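Local structure of putative S41 protease (Bacteroides fragilis NCTC 9343, 3K50) at residues R213-F227 / L281-V293. The protein is of unproven function but probably hydrolyses peptide bonds as a serine protease of the S41 family. Numbering follows the deposited sequence.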
loop_
_atom_site.group_PDB
_atom_site.type_symbol
_atom_site.label_atom_id
_atom_site.label_comp_id
_atom_site.label_asym_id
_atom_site.label_seq_id
_atom_site.Cartn_x
_atom_site.Cartn_y
_atom_site.Cartn_z
ATOM N N ARG A 213 -5.673 1.218 16.768
ATOM C CA ARG A 213 -6.108 1.967 17.920
ATOM C C ARG A 213 -5.075 1.912 18.998
ATOM O O ARG A 213 -4.851 2.902 19.708
ATOM C CB ARG A 213 -7.416 1.424 18.499
ATOM C CG ARG A 213 -8.628 1.734 17.633
ATOM C CD ARG A 213 -9.897 1.172 18.190
ATOM N NE ARG A 213 -11.047 1.553 17.316
ATOM C CZ ARG A 213 -11.671 0.758 16.417
ATOM N NH1 ARG A 213 -11.322 -0.503 16.218
ATOM N NH2 ARG A 213 -12.666 1.235 15.670
ATOM N N ARG A 214 -4.481 0.744 19.167
ATOM C CA ARG A 214 -3.529 0.550 20.249
ATOM C C ARG A 214 -2.303 1.418 20.056
ATOM O O ARG A 214 -1.789 1.936 21.027
ATOM C CB ARG A 214 -3.149 -0.923 20.350
ATOM C CG ARG A 214 -2.264 -1.254 21.565
ATOM C CD ARG A 214 -2.393 -2.696 22.057
ATOM N NE ARG A 214 -2.355 -3.684 20.977
ATOM C CZ ARG A 214 -3.414 -4.274 20.400
ATOM N NH1 ARG A 214 -4.691 -4.044 20.759
ATOM N NH2 ARG A 214 -3.184 -5.133 19.429
ATOM N N ALA A 215 -1.833 1.516 18.813
ATOM C CA ALA A 215 -0.727 2.354 18.420
ATOM C C ALA A 215 -1.066 3.835 18.742
ATOM O O ALA A 215 -0.251 4.563 19.329
ATOM C CB ALA A 215 -0.468 2.179 16.878
ATOM N N PHE A 216 -2.280 4.270 18.376
ATOM C CA PHE A 216 -2.667 5.673 18.633
ATOM C C PHE A 216 -2.786 5.973 20.164
ATOM O O PHE A 216 -2.379 7.035 20.635
ATOM C CB PHE A 216 -3.899 6.045 17.819
ATOM C CG PHE A 216 -3.582 6.524 16.441
ATOM C CD1 PHE A 216 -3.160 5.645 15.453
ATOM C CD2 PHE A 216 -3.631 7.856 16.140
ATOM C CE1 PHE A 216 -2.792 6.116 14.216
ATOM C CE2 PHE A 216 -3.342 8.328 14.885
ATOM C CZ PHE A 216 -2.909 7.462 13.918
ATOM N N ARG A 217 -3.294 5.026 20.944
ATOM C CA ARG A 217 -3.304 5.180 22.365
ATOM C C ARG A 217 -1.853 5.392 22.886
ATOM O O ARG A 217 -1.624 6.258 23.718
ATOM C CB ARG A 217 -3.908 3.939 23.013
ATOM C CG ARG A 217 -4.080 4.038 24.564
ATOM C CD ARG A 217 -4.235 2.641 25.187
ATOM N NE ARG A 217 -3.090 1.803 24.825
ATOM C CZ ARG A 217 -2.881 0.552 25.224
ATOM N NH1 ARG A 217 -3.727 -0.048 26.056
ATOM N NH2 ARG A 217 -1.785 -0.085 24.801
ATOM N N ASP A 218 -0.900 4.598 22.398
ATOM C CA ASP A 218 0.518 4.705 22.779
ATOM C C ASP A 218 1.084 6.054 22.321
ATOM O O ASP A 218 1.822 6.706 23.063
ATOM C CB ASP A 218 1.344 3.549 22.194
ATOM C CG ASP A 218 1.037 2.184 22.843
ATOM O OD1 ASP A 218 0.308 2.134 23.884
ATOM O OD2 ASP A 218 1.533 1.170 22.296
ATOM N N PHE A 219 0.672 6.511 21.139
ATOM C CA PHE A 219 1.108 7.826 20.692
ATOM C C PHE A 219 0.631 8.933 21.618
ATOM O O PHE A 219 1.401 9.815 21.925
ATOM C CB PHE A 219 0.659 8.139 19.285
ATOM C CG PHE A 219 1.376 7.335 18.219
ATOM C CD1 PHE A 219 2.752 7.126 18.271
ATOM C CD2 PHE A 219 0.681 6.843 17.151
ATOM C CE1 PHE A 219 3.390 6.416 17.285
ATOM C CE2 PHE A 219 1.327 6.116 16.144
ATOM C CZ PHE A 219 2.664 5.891 16.227
ATOM N N GLN A 220 -0.639 8.891 22.034
ATOM C CA GLN A 220 -1.175 9.925 22.915
ATOM C C GLN A 220 -0.460 9.875 24.292
ATOM O O GLN A 220 -0.068 10.893 24.830
ATOM C CB GLN A 220 -2.672 9.735 23.093
ATOM C CG GLN A 220 -3.339 10.809 23.934
ATOM C CD GLN A 220 -4.695 10.369 24.411
ATOM O OE1 GLN A 220 -4.872 9.219 24.851
ATOM N NE2 GLN A 220 -5.678 11.281 24.337
ATOM N N THR A 221 -0.287 8.684 24.847
ATOM C CA THR A 221 0.418 8.533 26.086
ATOM C C THR A 221 1.803 9.176 26.006
ATOM O O THR A 221 2.226 9.830 26.951
ATOM C CB THR A 221 0.580 7.058 26.431
ATOM O OG1 THR A 221 -0.718 6.539 26.713
ATOM C CG2 THR A 221 1.538 6.871 27.673
ATOM N N GLY A 222 2.476 9.011 24.872
ATOM C CA GLY A 222 3.800 9.593 24.656
ATOM C C GLY A 222 3.832 11.083 24.325
ATOM O O GLY A 222 4.903 11.662 24.141
ATOM N N GLY A 223 2.674 11.691 24.159
ATOM C CA GLY A 223 2.593 13.099 23.897
ATOM C C GLY A 223 3.004 13.553 22.521
ATOM O O GLY A 223 3.415 14.694 22.322
ATOM N N VAL A 224 2.847 12.672 21.553
ATOM C CA VAL A 224 3.175 13.002 20.171
ATOM C C VAL A 224 2.489 14.300 19.725
ATOM O O VAL A 224 1.300 14.524 19.997
ATOM C CB VAL A 224 2.771 11.781 19.293
ATOM C CG1 VAL A 224 2.514 12.169 17.911
ATOM C CG2 VAL A 224 3.844 10.719 19.456
ATOM N N ASN A 225 3.256 15.177 19.100
ATOM C CA ASN A 225 2.755 16.458 18.571
ATOM C C ASN A 225 3.149 16.678 17.099
ATOM O O ASN A 225 2.831 17.700 16.538
ATOM C CB ASN A 225 3.196 17.648 19.435
ATOM C CG ASN A 225 4.638 17.575 19.842
ATOM O OD1 ASN A 225 5.543 17.389 18.989
ATOM N ND2 ASN A 225 4.893 17.721 21.170
ATOM N N GLU A 226 3.832 15.712 16.494
ATOM C CA GLU A 226 4.105 15.713 15.047
ATOM C C GLU A 226 3.904 14.261 14.598
ATOM O O GLU A 226 3.955 13.353 15.418
ATOM C CB GLU A 226 5.520 16.195 14.661
ATOM C CG GLU A 226 5.856 17.633 15.003
ATOM C CD GLU A 226 5.207 18.731 14.169
ATOM O OE1 GLU A 226 4.726 18.537 13.026
ATOM O OE2 GLU A 226 5.276 19.869 14.650
ATOM N N PHE A 227 3.705 14.041 13.301
ATOM C CA PHE A 227 3.402 12.680 12.818
ATOM C C PHE A 227 3.880 12.400 11.366
ATOM O O PHE A 227 3.690 13.185 10.429
ATOM C CB PHE A 227 1.896 12.420 12.972
ATOM C CG PHE A 227 1.507 10.965 13.025
ATOM C CD1 PHE A 227 1.429 10.193 11.870
ATOM C CD2 PHE A 227 1.153 10.379 14.222
ATOM C CE1 PHE A 227 1.068 8.860 11.922
ATOM C CE2 PHE A 227 0.774 9.061 14.280
ATOM C CZ PHE A 227 0.742 8.286 13.152
ATOM N N LEU A 281 -15.874 6.121 16.614
ATOM C CA LEU A 281 -14.959 5.125 16.063
ATOM C C LEU A 281 -13.659 4.993 16.820
ATOM O O LEU A 281 -13.010 3.959 16.695
ATOM C CB LEU A 281 -14.569 5.438 14.610
ATOM C CG LEU A 281 -15.578 5.274 13.457
ATOM C CD1 LEU A 281 -14.882 5.767 12.216
ATOM C CD2 LEU A 281 -16.058 3.804 13.240
ATOM N N ILE A 282 -13.309 5.960 17.670
ATOM C CA ILE A 282 -11.983 5.927 18.319
ATOM C C ILE A 282 -11.873 4.735 19.266
ATOM O O ILE A 282 -10.840 4.026 19.273
ATOM C CB ILE A 282 -11.689 7.273 19.016
ATOM C CG1 ILE A 282 -11.619 8.423 17.953
ATOM C CG2 ILE A 282 -10.443 7.220 19.911
ATOM C CD1 ILE A 282 -11.561 9.805 18.525
ATOM N N GLN A 283 -12.906 4.540 20.081
ATOM C CA GLN A 283 -12.933 3.443 21.037
ATOM C C GLN A 283 -11.627 3.396 21.837
ATOM O O GLN A 283 -11.279 4.414 22.435
ATOM C CB GLN A 283 -13.288 2.130 20.308
ATOM C CG GLN A 283 -14.695 2.175 19.733
ATOM C CD GLN A 283 -15.763 2.325 20.792
ATOM O OE1 GLN A 283 -15.787 1.565 21.796
ATOM N NE2 GLN A 283 -16.670 3.262 20.576
ATOM N N SER A 284 -10.897 2.274 21.832
ATOM C CA SER A 284 -9.678 2.118 22.609
ATOM C C SER A 284 -8.457 2.879 22.098
ATOM O O SER A 284 -7.366 2.838 22.738
ATOM C CB SER A 284 -9.321 0.630 22.719
ATOM O OG SER A 284 -9.329 0.027 21.440
ATOM N N GLY A 285 -8.604 3.555 20.959
ATOM C CA GLY A 285 -7.554 4.392 20.401
ATOM C C GLY A 285 -7.591 5.790 21.016
ATOM O O GLY A 285 -8.111 5.967 22.130
ATOM N N ALA A 286 -7.050 6.770 20.300
ATOM C CA ALA A 286 -6.962 8.172 20.748
ATOM C C ALA A 286 -6.852 9.099 19.561
ATOM O O ALA A 286 -6.248 8.720 18.573
ATOM C CB ALA A 286 -5.705 8.362 21.643
ATOM N N ASN A 287 -7.479 10.283 19.639
ATOM C CA ASN A 287 -7.318 11.329 18.643
ATOM C C ASN A 287 -6.081 12.120 19.076
ATOM O O ASN A 287 -5.928 12.433 20.296
ATOM C CB ASN A 287 -8.526 12.270 18.567
ATOM C CG ASN A 287 -8.196 13.528 17.789
ATOM O OD1 ASN A 287 -7.735 14.502 18.359
ATOM N ND2 ASN A 287 -8.299 13.455 16.473
ATOM N N LEU A 288 -5.220 12.479 18.118
ATOM C CA LEU A 288 -3.937 13.111 18.484
ATOM C C LEU A 288 -3.936 14.639 18.360
ATOM O O LEU A 288 -2.963 15.304 18.757
ATOM C CB LEU A 288 -2.763 12.469 17.712
ATOM C CG LEU A 288 -2.545 10.952 17.922
ATOM C CD1 LEU A 288 -1.242 10.506 17.203
ATOM C CD2 LEU A 288 -2.486 10.501 19.386
ATOM N N ASN A 289 -5.049 15.195 17.887
ATOM C CA ASN A 289 -5.195 16.603 17.741
ATOM C C ASN A 289 -4.043 17.241 17.020
ATOM O O ASN A 289 -3.501 18.242 17.496
ATOM C CB ASN A 289 -5.364 17.246 19.114
ATOM C CG ASN A 289 -5.771 18.720 19.052
ATOM O OD1 ASN A 289 -6.437 19.197 18.150
ATOM N ND2 ASN A 289 -5.338 19.435 20.018
ATOM N N LEU A 290 -3.670 16.698 15.868
ATOM C CA LEU A 290 -2.564 17.255 15.115
ATOM C C LEU A 290 -3.023 18.306 14.134
ATOM O O LEU A 290 -4.137 18.264 13.661
ATOM C CB LEU A 290 -1.863 16.148 14.316
ATOM C CG LEU A 290 -1.221 14.964 15.028
ATOM C CD1 LEU A 290 -1.220 13.820 14.004
ATOM C CD2 LEU A 290 0.188 15.318 15.597
ATOM N N SER A 291 -2.104 19.195 13.748
ATOM C CA SER A 291 -2.365 20.273 12.749
ATOM C C SER A 291 -1.639 20.047 11.394
ATOM O O SER A 291 -2.015 20.616 10.384
ATOM C CB SER A 291 -1.927 21.619 13.376
ATOM O OG SER A 291 -0.516 21.570 13.722
ATOM N N THR A 292 -0.600 19.216 11.420
ATOM C CA THR A 292 0.233 18.853 10.289
ATOM C C THR A 292 0.517 17.345 10.336
ATOM O O THR A 292 0.645 16.768 11.422
ATOM C CB THR A 292 1.580 19.592 10.351
ATOM O OG1 THR A 292 1.352 20.991 10.407
ATOM C CG2 THR A 292 2.460 19.281 9.099
ATOM N N VAL A 293 0.558 16.713 9.171
ATOM C CA VAL A 293 0.922 15.298 9.043
ATOM C C VAL A 293 1.866 15.181 7.810
ATOM O O VAL A 293 1.681 15.873 6.839
ATOM C CB VAL A 293 -0.287 14.348 8.987
ATOM C CG1 VAL A 293 -1.214 14.671 7.764
ATOM C CG2 VAL A 293 0.174 12.923 8.949
HETATM O O HOH W 1 -0.737 16.966 19.448
HETATM O O HOH W 2 0.933 19.090 14.232
HETATM O O HOH W 3 3.331 16.379 11.880
#
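Leu281 O is gripped side-on by the guanidinium of Arg213, which brings two nitrogens to this one oxygen: NH2 at 2.9 Å from Leu281 O and NE at 3.2 Å. The oxygen sits in the guanidinium plane, and the NH2 bond also lies in the carbonyl plane. Arg213 reaches it with CG anti to its own carbonyl carbon (chi1 -73°) and the chain extended on to NE, which also makes a weak bond to Ile282 O. NH1 turns to a salt bridge with Asp210, one helical turn earlier, so the group is fixed between helix 207-221 and the type II' turn Ile282-Gly285. Where the turn ends, Gly285 lies so near the helix that its CA makes a C-H...O contact of 3.2 Å with Arg213 O. The next residue, Ala286, presses its methyl against the Gln220 amide, 3.4 Å from Ala286 CB to Gln220 OE1; the backbone N and O of Ala286 are buried without a polar partner.

Strands 226-230 and 292-297 are parallel neighbours in the mixed sheet of the peptidase family S41 domain, a member of the ClpP/crotonase clan; residues 281-291 skirt helix 207-221 on the way into the second strand. Leu288 drives CD1 among Phe216, Phe219 CB (3.7 Å from Leu288 CD1), Val224 and the Phe227 ring, while its CD2 lies against the helix backbone at Gln220 N. Leu245 and Met248 of helix 239-249 also touch Phe216. Further along, Leu290 CD1 meets Phe227 CB at 3.6 Å, their side chains crossing at about a right angle. Beside this apolar seam waters link the backbones: one donates to both Val224 O and Leu288 O, another accepts from Phe227 N and donates to Thr292 O and Glu226 OE1, whose OE2 pairs with Lys187.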